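PDB 4Z85: 2-nitrobenzoate nitroreductase from Pseudomonas fluorescens, which is a reductase acting on the nitro group of 2-nitrobenzoate, probably with bound FMN as its cofactor. Local coordinates for residues E85-I96 with I132-L143. Numbering follows the deposited sequence.
Sequences EQFVVNMVDERI and ITDAPIAWECKL
Glu-85, just past the end of a helix, accepts Leu-143 N at its carbonyl O (2.9 Å) and opens the antiparallel pairing of strand 86-90 with strand 137-143. Phe-87 and Cys-141 form a hydrogen-bonded pair through both backbone N-H groups. Phe-87 CG sits between its own N and carbonyl carbon (chi1 59°), which brings the ring against Cys-141 of the paired strand; Cys-141 CB lies over the centre of one ring face, 4.1 Å from the centroid, with SG oblique to the ring. On the other side of the sheet Val-88 CG1 meets Ala-138 CB at 3.8 Å. Val-89 and Trp-139 again exchange two backbone bonds, and Val-89 CG2 touches Cys-141 SG.

The Asn-90 amide lies between Ile-132 and strand 28-33: its OD1 takes a nearly straight bond from Ile-132 N (2.9 Å, 172° at the hydrogen), the donor standing above the carbonyl plane, while ND2 serves Leu-29 O and Thr-31 OG1. A leucine here would probably leave Ile-132 N without its acceptor and Leu-29 O and Thr-31 OG1 without the amide donor, unfastening the 132-135 turn from the strand. Met-91 N bonds Ile-137 O; the Met-91 side chain, bent at chi2 (-51°), brings the CE methyl over the face of the Trp-139 six-membered ring, a CH-pi contact, 3.3 Å from CE2, while Trp-139 NE1 bonds Ser-21 OG of the second subunit. Asp-93 packs its carboxylate on Pro-136, and Ile-96 CG2 presses on Asp-134 CB at 3.4 Å. Strand 86-90, paired on one flank with 137-143 and on the other with 28-33, is part of the closed antiparallel barrel of the flavin reductase-like, FMN-binding fold.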
loop_
_atom_site.group_PDB
_atom_site.type_symbol
_atom_site.label_atom_id
_atom_site.label_comp_id
_atom_site.label_asym_id
_atom_site.label_seq_id
_atom_site.Cartn_x
_atom_site.Cartn_y
_atom_site.Cartn_z
ATOM N N GLU A 85 2.486 4.709 -22.716
ATOM C CA GLU A 85 2.411 3.342 -22.189
ATOM C C GLU A 85 3.674 2.990 -21.405
ATOM O O GLU A 85 4.032 1.815 -21.261
ATOM C CB GLU A 85 2.168 2.345 -23.326
ATOM C CG GLU A 85 0.924 2.710 -24.122
ATOM C CD GLU A 85 0.626 1.744 -25.248
ATOM O OE1 GLU A 85 1.069 0.575 -25.173
ATOM O OE2 GLU A 85 -0.057 2.164 -26.207
ATOM N N GLN A 86 4.332 4.028 -20.894
ATOM C CA GLN A 86 5.551 3.885 -20.117
ATOM C C GLN A 86 5.573 4.903 -19.001
ATOM O O GLN A 86 5.017 5.993 -19.151
ATOM C CB GLN A 86 6.802 4.094 -20.971
ATOM C CG GLN A 86 6.880 3.342 -22.262
ATOM C CD GLN A 86 8.191 3.612 -22.969
ATOM O OE1 GLN A 86 8.855 4.616 -22.704
ATOM N NE2 GLN A 86 8.578 2.715 -23.856
ATOM N N PHE A 87 6.236 4.554 -17.900
ATOM C CA PHE A 87 6.476 5.519 -16.819
ATOM C C PHE A 87 7.440 4.945 -15.803
ATOM O O PHE A 87 7.763 3.746 -15.840
ATOM C CB PHE A 87 5.167 5.948 -16.134
ATOM C CG PHE A 87 4.375 4.815 -15.531
ATOM C CD1 PHE A 87 3.563 4.017 -16.325
ATOM C CD2 PHE A 87 4.404 4.579 -14.160
ATOM C CE1 PHE A 87 2.815 2.987 -15.774
ATOM C CE2 PHE A 87 3.654 3.557 -13.601
ATOM C CZ PHE A 87 2.861 2.755 -14.405
ATOM N N VAL A 88 7.923 5.807 -14.908
ATOM C CA VAL A 88 8.829 5.343 -13.863
ATOM C C VAL A 88 8.204 5.555 -12.503
ATOM O O VAL A 88 7.675 6.630 -12.223
ATOM C CB VAL A 88 10.188 6.063 -13.890
ATOM C CG1 VAL A 88 11.016 5.736 -12.627
ATOM C CG2 VAL A 88 10.966 5.688 -15.153
ATOM N N VAL A 89 8.259 4.517 -11.677
ATOM C CA VAL A 89 7.944 4.687 -10.261
ATOM C C VAL A 89 9.243 4.913 -9.484
ATOM O O VAL A 89 10.078 4.034 -9.374
ATOM C CB VAL A 89 7.189 3.466 -9.689
ATOM C CG1 VAL A 89 7.003 3.619 -8.175
ATOM C CG2 VAL A 89 5.838 3.311 -10.377
ATOM N N ASN A 90 9.408 6.111 -8.949
ATOM C CA ASN A 90 10.561 6.433 -8.127
ATOM C C ASN A 90 10.178 6.259 -6.683
ATOM O O ASN A 90 9.172 6.819 -6.252
ATOM C CB ASN A 90 11.031 7.874 -8.344
ATOM C CG ASN A 90 11.382 8.163 -9.783
ATOM O OD1 ASN A 90 12.511 7.911 -10.210
ATOM N ND2 ASN A 90 10.423 8.687 -10.537
ATOM N N MET A 91 10.969 5.481 -5.965
ATOM C CA MET A 91 10.735 5.254 -4.541
ATOM C C MET A 91 11.307 6.436 -3.771
ATOM O O MET A 91 12.145 7.183 -4.289
ATOM C CB MET A 91 11.359 3.937 -4.079
ATOM C CG MET A 91 10.858 2.720 -4.854
ATOM S SD MET A 91 9.047 2.645 -4.906
ATOM C CE MET A 91 8.840 1.159 -5.863
ATOM N N VAL A 92 10.851 6.607 -2.535
ATOM C CA VAL A 92 11.062 7.862 -1.826
ATOM C C VAL A 92 11.769 7.640 -0.501
ATOM O O VAL A 92 11.233 6.970 0.375
ATOM C CB VAL A 92 9.720 8.589 -1.559
ATOM C CG1 VAL A 92 9.962 9.889 -0.773
ATOM C CG2 VAL A 92 8.961 8.851 -2.869
ATOM N N ASP A 93 12.976 8.189 -0.361
ATOM C CA ASP A 93 13.635 8.222 0.939
ATOM C C ASP A 93 14.041 9.658 1.281
ATOM O O ASP A 93 13.604 10.599 0.632
ATOM C CB ASP A 93 14.834 7.268 0.981
ATOM C CG ASP A 93 16.004 7.708 0.100
ATOM O OD1 ASP A 93 15.891 8.688 -0.656
ATOM O OD2 ASP A 93 17.053 7.033 0.176
ATOM N N GLU A 94 14.845 9.811 2.327
ATOM C CA GLU A 94 15.189 11.129 2.843
ATOM C C GLU A 94 15.712 12.084 1.765
ATOM O O GLU A 94 15.370 13.275 1.755
ATOM C CB GLU A 94 16.232 10.976 3.953
ATOM C CG GLU A 94 16.471 12.236 4.733
ATOM C CD GLU A 94 17.643 12.111 5.689
ATOM O OE1 GLU A 94 17.860 11.001 6.218
ATOM O OE2 GLU A 94 18.352 13.123 5.901
ATOM N N ARG A 95 16.520 11.550 0.854
ATOM C CA ARG A 95 17.197 12.371 -0.153
ATOM C C ARG A 95 16.237 13.117 -1.082
ATOM O O ARG A 95 16.569 14.191 -1.600
ATOM C CB ARG A 95 18.141 11.501 -0.983
ATOM C CG ARG A 95 19.005 12.268 -1.974
ATOM C CD ARG A 95 20.026 11.358 -2.635
ATOM N NE ARG A 95 21.054 10.915 -1.697
ATOM C CZ ARG A 95 21.124 9.692 -1.185
ATOM N NH1 ARG A 95 20.225 8.781 -1.525
ATOM N NH2 ARG A 95 22.090 9.377 -0.334
ATOM N N ILE A 96 15.052 12.559 -1.310
ATOM C CA ILE A 96 14.107 13.218 -2.198
ATOM C C ILE A 96 12.756 13.534 -1.574
ATOM O O ILE A 96 11.864 13.987 -2.269
ATOM C CB ILE A 96 13.869 12.391 -3.475
ATOM C CG1 ILE A 96 13.205 11.047 -3.150
ATOM C CG2 ILE A 96 15.184 12.166 -4.214
ATOM C CD1 ILE A 96 12.682 10.332 -4.400
ATOM N N ILE A 132 14.225 9.880 -11.578
ATOM C CA ILE A 132 14.782 10.986 -10.808
ATOM C C ILE A 132 16.200 10.630 -10.396
ATOM O O ILE A 132 16.448 9.531 -9.905
ATOM C CB ILE A 132 13.904 11.285 -9.582
ATOM C CG1 ILE A 132 12.616 11.980 -10.041
ATOM C CG2 ILE A 132 14.662 12.123 -8.552
ATOM C CD1 ILE A 132 11.539 12.020 -8.993
ATOM N N THR A 133 17.144 11.545 -10.628
ATOM C CA THR A 133 18.550 11.222 -10.413
ATOM C C THR A 133 18.812 10.785 -8.971
ATOM O O THR A 133 19.533 9.821 -8.733
ATOM C CB THR A 133 19.467 12.425 -10.780
ATOM O OG1 THR A 133 19.254 12.778 -12.149
ATOM C CG2 THR A 133 20.930 12.062 -10.601
ATOM N N ASP A 134 18.184 11.457 -8.011
ATOM C CA ASP A 134 18.467 11.173 -6.608
ATOM C C ASP A 134 17.639 10.013 -6.005
ATOM O O ASP A 134 17.742 9.750 -4.805
ATOM C CB ASP A 134 18.242 12.432 -5.762
ATOM C CG ASP A 134 19.394 13.418 -5.835
ATOM O OD1 ASP A 134 20.472 13.057 -6.353
ATOM O OD2 ASP A 134 19.211 14.557 -5.354
ATOM N N ALA A 135 16.830 9.325 -6.812
ATOM C CA ALA A 135 15.954 8.271 -6.273
ATOM C C ALA A 135 16.750 7.078 -5.765
ATOM O O ALA A 135 17.710 6.658 -6.400
ATOM C CB ALA A 135 14.944 7.812 -7.325
ATOM N N PRO A 136 16.344 6.516 -4.612
ATOM C CA PRO A 136 17.046 5.351 -4.059
ATOM C C PRO A 136 16.865 4.109 -4.924
ATOM O O PRO A 136 17.794 3.333 -5.138
ATOM C CB PRO A 136 16.399 5.165 -2.684
ATOM C CG PRO A 136 15.042 5.835 -2.801
ATOM C CD PRO A 136 15.246 6.979 -3.741
ATOM N N ILE A 137 15.637 3.931 -5.395
ATOM C CA ILE A 137 15.235 2.792 -6.208
ATOM C C ILE A 137 14.212 3.321 -7.188
ATOM O O ILE A 137 13.437 4.210 -6.847
ATOM C CB ILE A 137 14.623 1.638 -5.364
ATOM C CG1 ILE A 137 15.599 1.142 -4.283
ATOM C CG2 ILE A 137 14.209 0.479 -6.257
ATOM C CD1 ILE A 137 15.015 0.060 -3.389
ATOM N N ALA A 138 14.212 2.797 -8.413
ATOM C CA ALA A 138 13.195 3.163 -9.390
ATOM C C ALA A 138 12.746 1.944 -10.172
ATOM O O ALA A 138 13.535 1.063 -10.473
ATOM C CB ALA A 138 13.718 4.244 -10.337
ATOM N N TRP A 139 11.458 1.865 -10.462
ATOM C CA TRP A 139 10.915 0.833 -11.328
ATOM C C TRP A 139 10.698 1.430 -12.714
ATOM O O TRP A 139 10.011 2.440 -12.863
ATOM C CB TRP A 139 9.578 0.298 -10.799
ATOM C CG TRP A 139 9.608 -0.458 -9.515
ATOM C CD1 TRP A 139 10.706 -0.897 -8.825
ATOM C CD2 TRP A 139 8.465 -0.878 -8.762
ATOM N NE1 TRP A 139 10.309 -1.574 -7.693
ATOM C CE2 TRP A 139 8.938 -1.580 -7.637
ATOM C CE3 TRP A 139 7.078 -0.724 -8.932
ATOM C CZ2 TRP A 139 8.078 -2.117 -6.676
ATOM C CZ3 TRP A 139 6.232 -1.257 -7.987
ATOM C CH2 TRP A 139 6.729 -1.947 -6.872
ATOM N N GLU A 140 11.308 0.815 -13.724
ATOM C CA GLU A 140 11.002 1.110 -15.114
ATOM C C GLU A 140 9.794 0.268 -15.508
ATOM O O GLU A 140 9.850 -0.981 -15.466
ATOM C CB GLU A 140 12.217 0.812 -16.014
ATOM C CG GLU A 140 13.478 1.575 -15.578
ATOM C CD GLU A 140 14.666 1.367 -16.512
ATOM O OE1 GLU A 140 14.549 0.556 -17.456
ATOM O OE2 GLU A 140 15.713 2.018 -16.290
ATOM N N CYS A 141 8.714 0.970 -15.870
ATOM C CA CYS A 141 7.404 0.355 -16.040
ATOM C C CYS A 141 6.757 0.589 -17.386
ATOM O O CYS A 141 6.925 1.644 -18.018
ATOM C CB CYS A 141 6.437 0.866 -14.974
ATOM S SG CYS A 141 7.055 0.743 -13.291
ATOM N N LYS A 142 5.985 -0.412 -17.791
ATOM C CA LYS A 142 5.091 -0.297 -18.923
ATOM C C LYS A 142 3.660 -0.401 -18.439
ATOM O O LYS A 142 3.373 -1.049 -17.430
ATOM C CB LYS A 142 5.396 -1.375 -19.965
ATOM C CG LYS A 142 6.769 -1.188 -20.594
ATOM C CD LYS A 142 7.075 -2.294 -21.605
ATOM C CE LYS A 142 8.275 -1.948 -22.480
ATOM N NZ LYS A 142 8.565 -3.044 -23.471
ATOM N N LEU A 143 2.765 0.251 -19.160
ATOM C CA LEU A 143 1.354 0.191 -18.836
ATOM C C LEU A 143 0.814 -1.197 -19.100
ATOM O O LEU A 143 0.960 -1.726 -20.197
ATOM C CB LEU A 143 0.566 1.221 -19.652
ATOM C CG LEU A 143 -0.935 1.231 -19.361
ATOM C CD1 LEU A 143 -1.187 1.673 -17.904
ATOM C CD2 LEU A 143 -1.701 2.109 -20.339
#